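PelA (Pseudomonas aeruginosa, PDB 5TCB) probably cleaves glycosidic bonds through the glycoside hydrolase domain that makes up this chain, while the full-length protein probably also has deacetylase activity. Local coordinates at residues F29-R34 against F69-V74; Q104-D107 against S112-A115; H116-A121 against L159-R164; D138-Q143 against G150-L155. All blocks are in the same frame, centred on the assembly; numbering follows the deposited sequence.

Interaction 1: residues F29-R34 against F69-V74; sequences FWYAER and FAYLSV
Tyr31 and Tyr71 form a T-shaped (edge-to-face) aromatic pair at the C-terminal ends of two strands of the parallel sheet, in a family GH114 domain built as a (beta/alpha)8 barrel. Tyr31 directly follows strand 27-30 and Tyr71 lies in strand 67-73. Strand 45-48 runs between these two, so the backbones do not pair and the CA atoms of Tyr31 and Tyr71 stay 8.1 Å apart. Only the long, flat side chains span the gap. An edge of Tyr71 is directed at the face of Tyr31, with the ring planes at 65° and the centroids separated by 5.0 Å. The touching atom is CD2 of Tyr71, which lies 3.5 Å from Tyr31 CZ. Different torsions bring the rings together: CG of Tyr31 is beside its backbone N (chi1 -69°), whereas CG of Tyr71 is swung anti to its N (chi1 -180°), and the two side chains cross almost at right angles. Tyrosine suits both places, since its ring packs on Phe133 in the barrel interior while its hydroxyl can serve polar surroundings; that of Tyr71 is hydrogen-bonded to Asp135. In TIM barrels this end of the sheet carries the active site. Around the turn that follows strand 27-30, Trp30 NE1 donates to Glu33 O at 3.3 Å, in the indole plane but above the carbonyl plane, and Arg34 NH1 forms a salt bridge with Glu33 OE1. Back at the pair, Tyr31 OH lies near the plane of the Tyr71 ring, at its edge, 3.3 Å from Tyr71 CD2.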
loop_
_atom_site.group_PDB
_atom_site.type_symbol
_atom_site.label_atom_id
_atom_site.label_comp_id
_atom_site.label_asym_id
_atom_site.label_seq_id
_atom_site.Cartn_x
_atom_site.Cartn_y
_atom_site.Cartn_z
ATOM N N PHE A 29 -6.040 -6.170 -5.043
ATOM C CA PHE A 29 -5.954 -4.714 -5.056
ATOM C C PHE A 29 -6.690 -4.216 -6.281
ATOM O O PHE A 29 -6.461 -4.730 -7.384
ATOM C CB PHE A 29 -4.498 -4.231 -5.159
ATOM C CG PHE A 29 -3.649 -4.454 -3.927
ATOM C CD1 PHE A 29 -3.201 -5.727 -3.599
ATOM C CD2 PHE A 29 -3.277 -3.382 -3.115
ATOM C CE1 PHE A 29 -2.419 -5.947 -2.481
ATOM C CE2 PHE A 29 -2.487 -3.588 -1.988
ATOM C CZ PHE A 29 -2.074 -4.875 -1.666
ATOM N N TRP A 30 -7.558 -3.213 -6.096
ATOM C CA TRP A 30 -8.323 -2.643 -7.204
ATOM C C TRP A 30 -8.419 -1.147 -6.969
ATOM O O TRP A 30 -9.068 -0.719 -6.014
ATOM C CB TRP A 30 -9.716 -3.270 -7.316
ATOM C CG TRP A 30 -10.454 -2.763 -8.516
ATOM C CD1 TRP A 30 -11.090 -1.541 -8.635
ATOM C CD2 TRP A 30 -10.612 -3.414 -9.787
ATOM N NE1 TRP A 30 -11.626 -1.415 -9.878
ATOM C CE2 TRP A 30 -11.362 -2.546 -10.613
ATOM C CE3 TRP A 30 -10.214 -4.648 -10.302
ATOM C CZ2 TRP A 30 -11.683 -2.860 -11.919
ATOM C CZ3 TRP A 30 -10.555 -4.977 -11.589
ATOM C CH2 TRP A 30 -11.285 -4.089 -12.401
ATOM N N TYR A 31 -7.771 -0.353 -7.816
ATOM C CA TYR A 31 -7.724 1.089 -7.607
ATOM C C TYR A 31 -8.563 1.858 -8.611
ATOM O O TYR A 31 -8.593 3.106 -8.577
ATOM C CB TYR A 31 -6.273 1.566 -7.694
ATOM C CG TYR A 31 -5.361 1.126 -6.562
ATOM C CD1 TYR A 31 -5.861 0.648 -5.364
ATOM C CD2 TYR A 31 -3.993 1.222 -6.692
ATOM C CE1 TYR A 31 -5.025 0.282 -4.348
ATOM C CE2 TYR A 31 -3.144 0.846 -5.660
ATOM C CZ TYR A 31 -3.671 0.396 -4.499
ATOM O OH TYR A 31 -2.845 0.017 -3.469
ATOM N N ALA A 32 -9.183 1.169 -9.550
ATOM C CA ALA A 32 -9.883 1.785 -10.657
ATOM C C ALA A 32 -11.367 1.969 -10.346
ATOM O O ALA A 32 -11.896 1.468 -9.348
ATOM C CB ALA A 32 -9.708 0.939 -11.920
ATOM N N GLU A 33 -12.033 2.716 -11.219
ATOM C CA GLU A 33 -13.487 2.818 -11.177
ATOM C C GLU A 33 -14.133 1.446 -11.324
ATOM O O GLU A 33 -13.512 0.469 -11.767
ATOM C CB GLU A 33 -14.003 3.722 -12.293
ATOM C CG GLU A 33 -13.454 5.131 -12.268
ATOM C CD GLU A 33 -13.922 5.936 -13.460
ATOM O OE1 GLU A 33 -14.371 5.315 -14.448
ATOM O OE2 GLU A 33 -13.845 7.182 -13.410
ATOM N N ARG A 34 -15.403 1.390 -10.929
ATOM C CA ARG A 34 -16.271 0.238 -11.145
ATOM C C ARG A 34 -15.627 -1.082 -10.701
ATOM O O ARG A 34 -15.462 -1.999 -11.512
ATOM C CB ARG A 34 -16.697 0.171 -12.604
ATOM C CG ARG A 34 -17.488 1.402 -13.048
ATOM C CD ARG A 34 -17.909 1.335 -14.510
ATOM N NE ARG A 34 -16.762 1.332 -15.411
ATOM C CZ ARG A 34 -16.017 2.399 -15.688
ATOM N NH1 ARG A 34 -16.281 3.574 -15.130
ATOM N NH2 ARG A 34 -14.992 2.288 -16.523
ATOM N N PHE A 69 -10.086 -2.927 2.715
ATOM C CA PHE A 69 -9.106 -1.904 3.093
ATOM C C PHE A 69 -9.195 -0.733 2.127
ATOM O O PHE A 69 -9.346 -0.931 0.919
ATOM C CB PHE A 69 -7.671 -2.439 3.026
ATOM C CG PHE A 69 -7.342 -3.477 4.053
ATOM C CD1 PHE A 69 -7.836 -4.754 3.934
ATOM C CD2 PHE A 69 -6.525 -3.176 5.145
ATOM C CE1 PHE A 69 -7.525 -5.721 4.896
ATOM C CE2 PHE A 69 -6.202 -4.102 6.070
ATOM C CZ PHE A 69 -6.707 -5.392 5.966
ATOM N N ALA A 70 -9.060 0.487 2.651
ATOM C CA ALA A 70 -9.003 1.686 1.824
ATOM C C ALA A 70 -7.552 2.139 1.637
ATOM O O ALA A 70 -6.769 2.186 2.602
ATOM C CB ALA A 70 -9.817 2.815 2.447
ATOM N N TYR A 71 -7.213 2.450 0.384
ATOM C CA TYR A 71 -5.921 3.047 0.053
ATOM C C TYR A 71 -5.732 4.380 0.752
ATOM O O TYR A 71 -6.598 5.254 0.716
ATOM C CB TYR A 71 -5.819 3.209 -1.457
ATOM C CG TYR A 71 -4.520 3.812 -1.916
ATOM C CD1 TYR A 71 -4.406 5.177 -2.084
ATOM C CD2 TYR A 71 -3.428 3.024 -2.159
ATOM C CE1 TYR A 71 -3.207 5.749 -2.492
ATOM C CE2 TYR A 71 -2.218 3.596 -2.583
ATOM C CZ TYR A 71 -2.139 4.949 -2.735
ATOM O OH TYR A 71 -0.958 5.563 -3.130
ATOM N N LEU A 72 -4.542 4.570 1.324
ATOM C CA LEU A 72 -4.191 5.874 1.883
ATOM C C LEU A 72 -2.702 6.109 1.684
ATOM O O LEU A 72 -1.862 5.427 2.293
ATOM C CB LEU A 72 -4.531 5.958 3.368
ATOM C CG LEU A 72 -4.290 7.326 4.027
ATOM C CD1 LEU A 72 -5.179 8.405 3.438
ATOM C CD2 LEU A 72 -4.484 7.278 5.521
ATOM N N SER A 73 -2.368 7.135 0.898
ATOM C CA SER A 73 -0.978 7.516 0.667
ATOM C C SER A 73 -0.513 8.456 1.786
ATOM O O SER A 73 -1.050 9.548 1.968
ATOM C CB SER A 73 -0.840 8.144 -0.711
ATOM O OG SER A 73 0.480 8.675 -0.885
ATOM N N VAL A 74 0.445 7.975 2.579
ATOM C CA VAL A 74 0.904 8.664 3.783
ATOM C C VAL A 74 2.035 9.631 3.481
ATOM O O VAL A 74 2.114 10.700 4.090
ATOM C CB VAL A 74 1.333 7.629 4.846
ATOM C CG1 VAL A 74 1.943 8.291 6.081
ATOM C CG2 VAL A 74 0.167 6.788 5.257
#

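Interaction 2: residues Q104-D107 against S112-A115; sequences QVMD and SWRA
Met106 and Trp113 bring their CA atoms to 7.3 Å where the extended backbone of 104-107 passes the first turn of helix 111-126. This is a Met-aromatic contact within the long beta-alpha connection of the barrel that follows strand 67-73, a connection that also holds the small antiparallel pair of strands 76-78 and 103-105. The methionine side chain is draped over one face of the indole. Its CB sits above the five-membered ring of Trp113, 3.5 Å from the centroid and 8° off the normal, a CH-pi contact. Next along the chain, CG of Met106 rides 3.6 Å above the indole plane, over its centre. The bends at chi2 (-60°) and chi3 then fold the tail back across the same indole instead of letting it run off, so that CE reaches Trp113 CE3. A flexible, polarizable thioether chain fits a broad aromatic surface well, with CB, CG and CE each meeting a different part of it. Trp113 in turn needs a partner for its one polar atom in these buried surroundings: NE1 donates to the carbonyl O of Val74, tying the helix to the residue just after strand 67-73. Phe77 touches both side chains, and the ring of His116 meets that of Trp113. Beside the main contact, Asp107 O approaches CD1 of Trp113 at 3.8 Å. The sulfur itself is more distant: Met106 SD stands above the six-membered ring of Trp113, 4.8 Å from its centroid and 13° off the normal.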
loop_
_atom_site.group_PDB
_atom_site.type_symbol
_atom_site.label_atom_id
_atom_site.label_comp_id
_atom_site.label_asym_id
_atom_site.label_seq_id
_atom_site.Cartn_x
_atom_site.Cartn_y
_atom_site.Cartn_z
ATOM N N GLN A 104 3.125 14.805 -4.926
ATOM C CA GLN A 104 3.936 15.713 -4.138
ATOM C C GLN A 104 4.357 15.024 -2.851
ATOM O O GLN A 104 3.497 14.533 -2.097
ATOM C CB GLN A 104 3.159 17.000 -3.831
ATOM N N VAL A 105 5.674 14.986 -2.603
ATOM C CA VAL A 105 6.169 14.490 -1.326
ATOM C C VAL A 105 5.784 15.484 -0.250
ATOM O O VAL A 105 5.987 16.695 -0.405
ATOM C CB VAL A 105 7.677 14.238 -1.375
ATOM C CG1 VAL A 105 8.164 13.794 0.000
ATOM C CG2 VAL A 105 8.001 13.190 -2.455
ATOM N N MET A 106 5.212 14.983 0.830
ATOM C CA MET A 106 4.776 15.817 1.929
ATOM C C MET A 106 5.703 15.684 3.124
ATOM O O MET A 106 6.386 14.668 3.321
ATOM C CB MET A 106 3.348 15.451 2.332
ATOM C CG MET A 106 2.339 15.537 1.161
ATOM S SD MET A 106 2.219 17.183 0.417
ATOM C CE MET A 106 1.348 18.043 1.748
ATOM N N ASP A 107 5.728 16.749 3.898
ATOM C CA ASP A 107 6.479 16.831 5.143
ATOM C C ASP A 107 5.689 16.107 6.223
ATOM O O ASP A 107 4.616 16.571 6.629
ATOM C CB ASP A 107 6.697 18.298 5.493
ATOM C CG ASP A 107 7.403 18.520 6.832
ATOM O OD1 ASP A 107 7.760 17.556 7.524
ATOM O OD2 ASP A 107 7.603 19.709 7.175
ATOM N N SER A 112 -0.604 20.278 9.246
ATOM C CA SER A 112 -1.750 20.235 8.350
ATOM C C SER A 112 -1.823 18.909 7.616
ATOM O O SER A 112 -2.923 18.428 7.352
ATOM C CB SER A 112 -1.706 21.395 7.348
ATOM O OG SER A 112 -0.530 21.353 6.560
ATOM N N TRP A 113 -0.667 18.326 7.267
ATOM C CA TRP A 113 -0.660 17.038 6.575
ATOM C C TRP A 113 -1.073 15.921 7.517
ATOM O O TRP A 113 -1.929 15.082 7.187
ATOM C CB TRP A 113 0.729 16.765 6.005
ATOM C CG TRP A 113 0.851 15.454 5.274
ATOM C CD1 TRP A 113 1.712 14.448 5.553
ATOM C CD2 TRP A 113 0.075 15.021 4.149
ATOM N NE1 TRP A 113 1.541 13.408 4.661
ATOM C CE2 TRP A 113 0.548 13.744 3.783
ATOM C CE3 TRP A 113 -0.949 15.599 3.401
ATOM C CZ2 TRP A 113 0.000 13.015 2.728
ATOM C CZ3 TRP A 113 -1.488 14.871 2.356
ATOM C CH2 TRP A 113 -1.000 13.615 2.020
ATOM N N ARG A 114 -0.483 15.895 8.710
ATOM C CA ARG A 114 -0.860 14.877 9.682
ATOM C C ARG A 114 -2.346 14.957 10.003
ATOM O O ARG A 114 -3.036 13.926 10.066
ATOM C CB ARG A 114 -0.017 15.055 10.943
ATOM C CG ARG A 114 1.493 14.911 10.711
ATOM C CD ARG A 114 2.342 15.391 11.900
ATOM N NE ARG A 114 2.285 14.492 13.056
ATOM C CZ ARG A 114 3.119 13.472 13.280
ATOM N NH1 ARG A 114 4.114 13.195 12.433
ATOM N NH2 ARG A 114 2.969 12.736 14.372
ATOM N N ALA A 115 -2.866 16.176 10.219
ATOM C CA ALA A 115 -4.288 16.318 10.529
ATOM C C ALA A 115 -5.153 15.840 9.371
ATOM O O ALA A 115 -6.212 15.230 9.582
ATOM C CB ALA A 115 -4.609 17.773 10.866
#

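Interaction 3: residues H116-A121 against L159-R164; sequences HLLKRA and LAQLHR
Leu118 reaches across from helix 111-126 to Leu162 and Gln161 of helix 145-165, joining two consecutive outer helices of the (beta/alpha)8 barrel. The short segments run nearly parallel, with 28° between their directions and a closest axis approach of 10.6 Å, as expected of helices that each follow a parallel strand. At that wide spacing the contact depends on side chains long enough to reach across, chiefly the leucines. The two methyls of Leu118 divide the work. CD2 points at the backbone of the opposite helix, 3.8 Å from Leu162 CA, and also lies 4.1 Å from Leu162 CB. CD1 turns outward to Gln161, whose chain is extended, with CG anti to the backbone N (chi1 -176°), and crosses Leu118 at about a right angle. The amide nitrogen Gln161 NE2 comes to 3.5 Å from Leu118 CD1, but the glutamine has two conformers, so this touch is doubtful as a fixed feature. A chain that is aliphatic along its length and polar at its end suits a position at the solvent-facing side of the seam. Deeper in, Leu162 holds CG anti to its N (chi1 171°), which sends its branch toward Ala121 and the sheet. Alanine is well chosen here, because its single methyl lets the leucine enter closely. Ala121 and Leu162 both rest on Leu132 of strand 131-135, so the seam continues into the layer between helices and sheet. The Gln161 amide stays at the outer edge, while deeper in Ala121 CB meets Leu162 CD1 at 3.5 Å.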
loop_
_atom_site.group_PDB
_atom_site.type_symbol
_atom_site.label_atom_id
_atom_site.label_comp_id
_atom_site.label_asym_id
_atom_site.label_seq_id
_atom_site.Cartn_x
_atom_site.Cartn_y
_atom_site.Cartn_z
ATOM N N HIS A 116 -4.754 16.176 8.148
ATOM C CA HIS A 116 -5.480 15.742 6.965
ATOM C C HIS A 116 -5.595 14.226 6.930
ATOM O O HIS A 116 -6.691 13.671 6.734
ATOM C CB HIS A 116 -4.759 16.275 5.720
ATOM C CG HIS A 116 -5.257 15.689 4.443
ATOM N ND1 HIS A 116 -6.370 16.174 3.788
ATOM C CD2 HIS A 116 -4.798 14.655 3.697
ATOM C CE1 HIS A 116 -6.577 15.458 2.698
ATOM N NE2 HIS A 116 -5.638 14.535 2.617
ATOM N N LEU A 117 -4.479 13.534 7.150
ATOM C CA LEU A 117 -4.489 12.080 7.077
ATOM C C LEU A 117 -5.340 11.472 8.176
ATOM O O LEU A 117 -6.037 10.478 7.932
ATOM C CB LEU A 117 -3.053 11.554 7.151
ATOM C CG LEU A 117 -2.157 11.787 5.947
ATOM C CD1 LEU A 117 -0.769 11.316 6.307
ATOM C CD2 LEU A 117 -2.668 11.111 4.661
ATOM N N LEU A 118 -5.271 12.018 9.401
ATOM C CA LEU A 118 -6.076 11.484 10.501
ATOM C C LEU A 118 -7.559 11.699 10.252
ATOM O O LEU A 118 -8.376 10.836 10.597
ATOM C CB LEU A 118 -5.659 12.113 11.834
ATOM C CG LEU A 118 -4.249 11.727 12.314
ATOM C CD1 LEU A 118 -3.888 12.559 13.514
ATOM C CD2 LEU A 118 -4.163 10.252 12.676
ATOM N N LYS A 119 -7.928 12.846 9.673
ATOM C CA LYS A 119 -9.322 13.096 9.318
ATOM C C LYS A 119 -9.794 12.106 8.261
ATOM O O LYS A 119 -10.909 11.573 8.343
ATOM C CB LYS A 119 -9.472 14.544 8.841
ATOM N N ARG A 120 -8.949 11.849 7.255
ATOM C CA ARG A 120 -9.276 10.877 6.221
ATOM C C ARG A 120 -9.467 9.490 6.821
ATOM O O ARG A 120 -10.409 8.771 6.457
ATOM C CB ARG A 120 -8.167 10.874 5.169
ATOM C CG ARG A 120 -8.400 9.979 3.995
ATOM C CD ARG A 120 -9.523 10.476 3.129
ATOM N NE ARG A 120 -9.784 9.566 2.017
ATOM C CZ ARG A 120 -10.993 9.303 1.537
ATOM N NH1 ARG A 120 -12.066 9.867 2.077
ATOM N NH2 ARG A 120 -11.129 8.464 0.519
ATOM N N ALA A 121 -8.598 9.105 7.753
ATOM C CA ALA A 121 -8.751 7.812 8.393
ATOM C C ALA A 121 -10.093 7.726 9.097
ATOM O O ALA A 121 -10.755 6.693 9.037
ATOM C CB ALA A 121 -7.610 7.571 9.375
ATOM N N LEU A 159 2.323 7.179 12.530
ATOM C CA LEU A 159 1.710 5.859 12.456
ATOM C C LEU A 159 1.248 5.401 13.834
ATOM O O LEU A 159 0.173 4.805 13.970
ATOM C CB LEU A 159 2.674 4.849 11.829
ATOM C CG LEU A 159 3.018 5.120 10.354
ATOM C CD1 LEU A 159 4.214 4.279 9.860
ATOM C CD2 LEU A 159 1.789 4.887 9.459
ATOM N N ALA A 160 2.032 5.682 14.871
ATOM C CA ALA A 160 1.594 5.349 16.213
ATOM C C ALA A 160 0.332 6.123 16.597
ATOM O O ALA A 160 -0.566 5.569 17.233
ATOM C CB ALA A 160 2.714 5.602 17.207
ATOM N N GLN A 161 0.235 7.396 16.207
ATOM C CA GLN A 161 -0.949 8.177 16.541
ATOM C C GLN A 161 -2.159 7.701 15.749
ATOM O O GLN A 161 -3.285 7.655 16.275
ATOM C CB GLN A 161 -0.689 9.658 16.279
ATOM C CG GLN A 161 -1.844 10.559 16.697
ATOM C CD GLN A 161 -1.539 12.029 16.510
ATOM O OE1 GLN A 161 -0.427 12.404 16.132
ATOM N NE2 GLN A 161 -2.528 12.871 16.771
ATOM N N LEU A 162 -1.953 7.347 14.481
ATOM C CA LEU A 162 -3.035 6.794 13.682
ATOM C C LEU A 162 -3.585 5.533 14.320
ATOM O O LEU A 162 -4.809 5.343 14.415
ATOM C CB LEU A 162 -2.527 6.508 12.274
ATOM C CG LEU A 162 -3.464 5.718 11.354
ATOM C CD1 LEU A 162 -4.789 6.444 11.168
ATOM C CD2 LEU A 162 -2.784 5.481 10.023
ATOM N N HIS A 163 -2.691 4.653 14.768
ATOM C CA HIS A 163 -3.089 3.394 15.350
ATOM C C HIS A 163 -3.791 3.599 16.694
ATOM O O HIS A 163 -4.747 2.878 17.028
ATOM C CB HIS A 163 -1.846 2.516 15.454
ATOM C CG HIS A 163 -2.128 1.146 15.950
ATOM N ND1 HIS A 163 -3.065 0.330 15.359
ATOM C CD2 HIS A 163 -1.609 0.446 16.981
ATOM C CE1 HIS A 163 -3.110 -0.820 16.011
ATOM N NE2 HIS A 163 -2.231 -0.775 16.997
ATOM N N ARG A 164 -3.367 4.603 17.454
ATOM C CA ARG A 164 -4.036 4.902 18.720
ATOM C C ARG A 164 -5.415 5.526 18.491
ATOM O O ARG A 164 -6.367 5.216 19.224
ATOM C CB ARG A 164 -3.156 5.833 19.563
#

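Interaction 4: residues D138-Q143 against G150-L155; sequences DSFQLQ and GQRRAL
Phe140 and Gln143, in and just after the short 3-10 turn 139-142, pack on Gln151, Arg152 and Leu155 of helix 145-165, folding the beta-alpha loop of the (beta/alpha)8 barrel after strand 131-135 back onto its own helix. Apolar contacts dominate. Phe140 takes the crowded position for its CG, between backbone N and carbonyl carbon (chi1 73°), which turns the ring toward the helix. Arg152 CA lies 4.1 Å above one face of this ring, toward its margin, and Gln141 CG is similarly placed off-centre over the opposite face. The aliphatic start of Arg152 runs alongside the ring, with Arg152 CB 3.8 Å from Phe140 CE2, and Leu155 CD2 closes on CE1. A flat ring suits this slot between turn and helix.

The polar groups find their partners elsewhere. Gln143 NE2 stands 3.8 Å from Gln151 OE1, too far for a bond; it is hydrogen-bonded to Ser94, while the buried Gln151 amide uses both ends, OE1 accepting from Leu108 N and NE2 donating to Asp107. The Arg152 guanidinium leads away to salt bridges with Glu182 and Glu149. Nearest the backbone, Phe140 CB and Gln151 CB touch at 3.6 Å.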
loop_
_atom_site.group_PDB
_atom_site.type_symbol
_atom_site.label_atom_id
_atom_site.label_comp_id
_atom_site.label_asym_id
_atom_site.label_seq_id
_atom_site.Cartn_x
_atom_site.Cartn_y
_atom_site.Cartn_z
ATOM N N ASP A 138 8.068 5.132 2.200
ATOM C CA ASP A 138 9.500 5.344 1.979
ATOM C C ASP A 138 9.776 6.558 1.102
ATOM O O ASP A 138 10.925 6.760 0.688
ATOM C CB ASP A 138 10.158 4.079 1.394
ATOM C CG ASP A 138 9.553 3.629 0.085
ATOM O OD1 ASP A 138 8.621 4.270 -0.427
ATOM O OD2 ASP A 138 10.024 2.606 -0.445
ATOM N N SER A 139 8.757 7.383 0.816
ATOM C CA SER A 139 8.973 8.550 -0.016
ATOM C C SER A 139 9.852 9.575 0.667
ATOM O O SER A 139 10.467 10.397 -0.028
ATOM C CB SER A 139 7.639 9.171 -0.416
ATOM O OG SER A 139 6.991 8.282 -1.320
ATOM N N PHE A 140 9.947 9.534 1.994
ATOM C CA PHE A 140 10.818 10.478 2.673
ATOM C C PHE A 140 12.274 10.275 2.295
ATOM O O PHE A 140 13.081 11.188 2.503
ATOM C CB PHE A 140 10.660 10.406 4.202
ATOM C CG PHE A 140 11.260 9.183 4.838
ATOM C CD1 PHE A 140 10.501 8.048 5.029
ATOM C CD2 PHE A 140 12.590 9.156 5.250
ATOM C CE1 PHE A 140 11.040 6.914 5.593
ATOM C CE2 PHE A 140 13.133 8.027 5.828
ATOM C CZ PHE A 140 12.356 6.891 5.998
ATOM N N GLN A 141 12.638 9.114 1.745
ATOM C CA GLN A 141 13.997 8.888 1.289
ATOM C C GLN A 141 14.349 9.767 0.097
ATOM O O GLN A 141 15.530 9.837 -0.269
ATOM C CB GLN A 141 14.223 7.415 0.933
ATOM C CG GLN A 141 14.001 6.445 2.075
ATOM C CD GLN A 141 15.204 6.265 2.948
ATOM O OE1 GLN A 141 16.169 7.013 2.847
ATOM N NE2 GLN A 141 15.179 5.230 3.781
ATOM N N LEU A 142 13.367 10.430 -0.518
ATOM C CA LEU A 142 13.629 11.406 -1.561
ATOM C C LEU A 142 14.077 12.760 -1.022
ATOM O O LEU A 142 14.510 13.607 -1.808
ATOM C CB LEU A 142 12.365 11.579 -2.426
ATOM C CG LEU A 142 11.949 10.289 -3.120
ATOM C CD1 LEU A 142 10.561 10.471 -3.686
ATOM C CD2 LEU A 142 12.948 9.909 -4.204
ATOM N N GLN A 143 13.965 12.988 0.282
ATOM C CA GLN A 143 14.458 14.230 0.856
ATOM C C GLN A 143 15.975 14.224 0.914
ATOM O O GLN A 143 16.628 13.183 0.801
ATOM C CB GLN A 143 13.898 14.426 2.263
ATOM C CG GLN A 143 12.404 14.336 2.357
ATOM C CD GLN A 143 11.740 15.662 2.419
ATOM O OE1 GLN A 143 12.337 16.701 2.093
ATOM N NE2 GLN A 143 10.491 15.663 2.866
ATOM N N GLY A 150 14.785 12.935 10.506
ATOM C CA GLY A 150 13.679 13.660 11.099
ATOM C C GLY A 150 12.348 13.262 10.489
ATOM O O GLY A 150 11.325 13.180 11.183
ATOM N N GLN A 151 12.338 13.019 9.175
ATOM C CA GLN A 151 11.130 12.533 8.524
ATOM C C GLN A 151 10.766 11.134 8.996
ATOM O O GLN A 151 9.583 10.831 9.202
ATOM C CB GLN A 151 11.319 12.532 7.008
ATOM C CG GLN A 151 11.381 13.931 6.431
ATOM C CD GLN A 151 10.063 14.680 6.598
ATOM O OE1 GLN A 151 9.028 14.247 6.107
ATOM N NE2 GLN A 151 10.087 15.800 7.296
ATOM N N ARG A 152 11.763 10.267 9.142
ATOM C CA ARG A 152 11.498 8.898 9.581
ATOM C C ARG A 152 10.845 8.896 10.953
ATOM O O ARG A 152 9.903 8.138 11.201
ATOM C CB ARG A 152 12.807 8.104 9.606
ATOM C CG ARG A 152 12.623 6.633 9.877
ATOM C CD ARG A 152 13.916 5.915 10.186
ATOM N NE ARG A 152 14.447 6.338 11.485
ATOM C CZ ARG A 152 14.034 5.854 12.650
ATOM N NH1 ARG A 152 13.117 4.886 12.707
ATOM N NH2 ARG A 152 14.546 6.317 13.774
ATOM N N ARG A 153 11.341 9.738 11.860
ATOM C CA ARG A 153 10.777 9.824 13.196
ATOM C C ARG A 153 9.371 10.407 13.155
ATOM O O ARG A 153 8.493 9.966 13.892
ATOM C CB ARG A 153 11.685 10.669 14.095
ATOM C CG ARG A 153 13.036 10.035 14.387
ATOM C CD ARG A 153 13.913 10.955 15.249
ATOM N NE ARG A 153 15.234 10.368 15.462
ATOM C CZ ARG A 153 16.191 10.918 16.198
ATOM N NH1 ARG A 153 15.989 12.083 16.801
ATOM N NH2 ARG A 153 17.356 10.298 16.330
ATOM N N ALA A 154 9.137 11.396 12.289
ATOM C CA ALA A 154 7.801 11.963 12.156
ATOM C C ALA A 154 6.834 10.941 11.583
ATOM O O ALA A 154 5.658 10.909 11.967
ATOM C CB ALA A 154 7.845 13.195 11.270
ATOM N N LEU A 155 7.314 10.094 10.670
ATOM C CA LEU A 155 6.481 9.032 10.124
ATOM C C LEU A 155 6.124 8.029 11.213
ATOM O O LEU A 155 4.955 7.643 11.351
ATOM C CB LEU A 155 7.203 8.337 8.966
ATOM C CG LEU A 155 6.451 7.146 8.373
ATOM C CD1 LEU A 155 5.122 7.598 7.819
ATOM C CD2 LEU A 155 7.280 6.506 7.259
#

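How the interactions relate
All four contacts belong to one (beta/alpha)8 barrel. Interaction 1 comes first along the chain and lies nearest its centre; interaction 2 follows, then interaction 3, with both segments of interaction 4 falling between those of interaction 3. Interactions 2 and 3 share helix 111-126, with centres about 12 Å apart, and interactions 3 and 4 share helix 145-165, about 17 Å apart. Interactions 2 and 4, about 11 Å apart, are joined by a hydrogen bond from Arg114 NH1 to Ala154 O, 2.8 Å. The two helices and the loops preceding them thus pack together and, through Val74, against the end of strand 67-73, beside the barrel end where TIM barrels carry their active site.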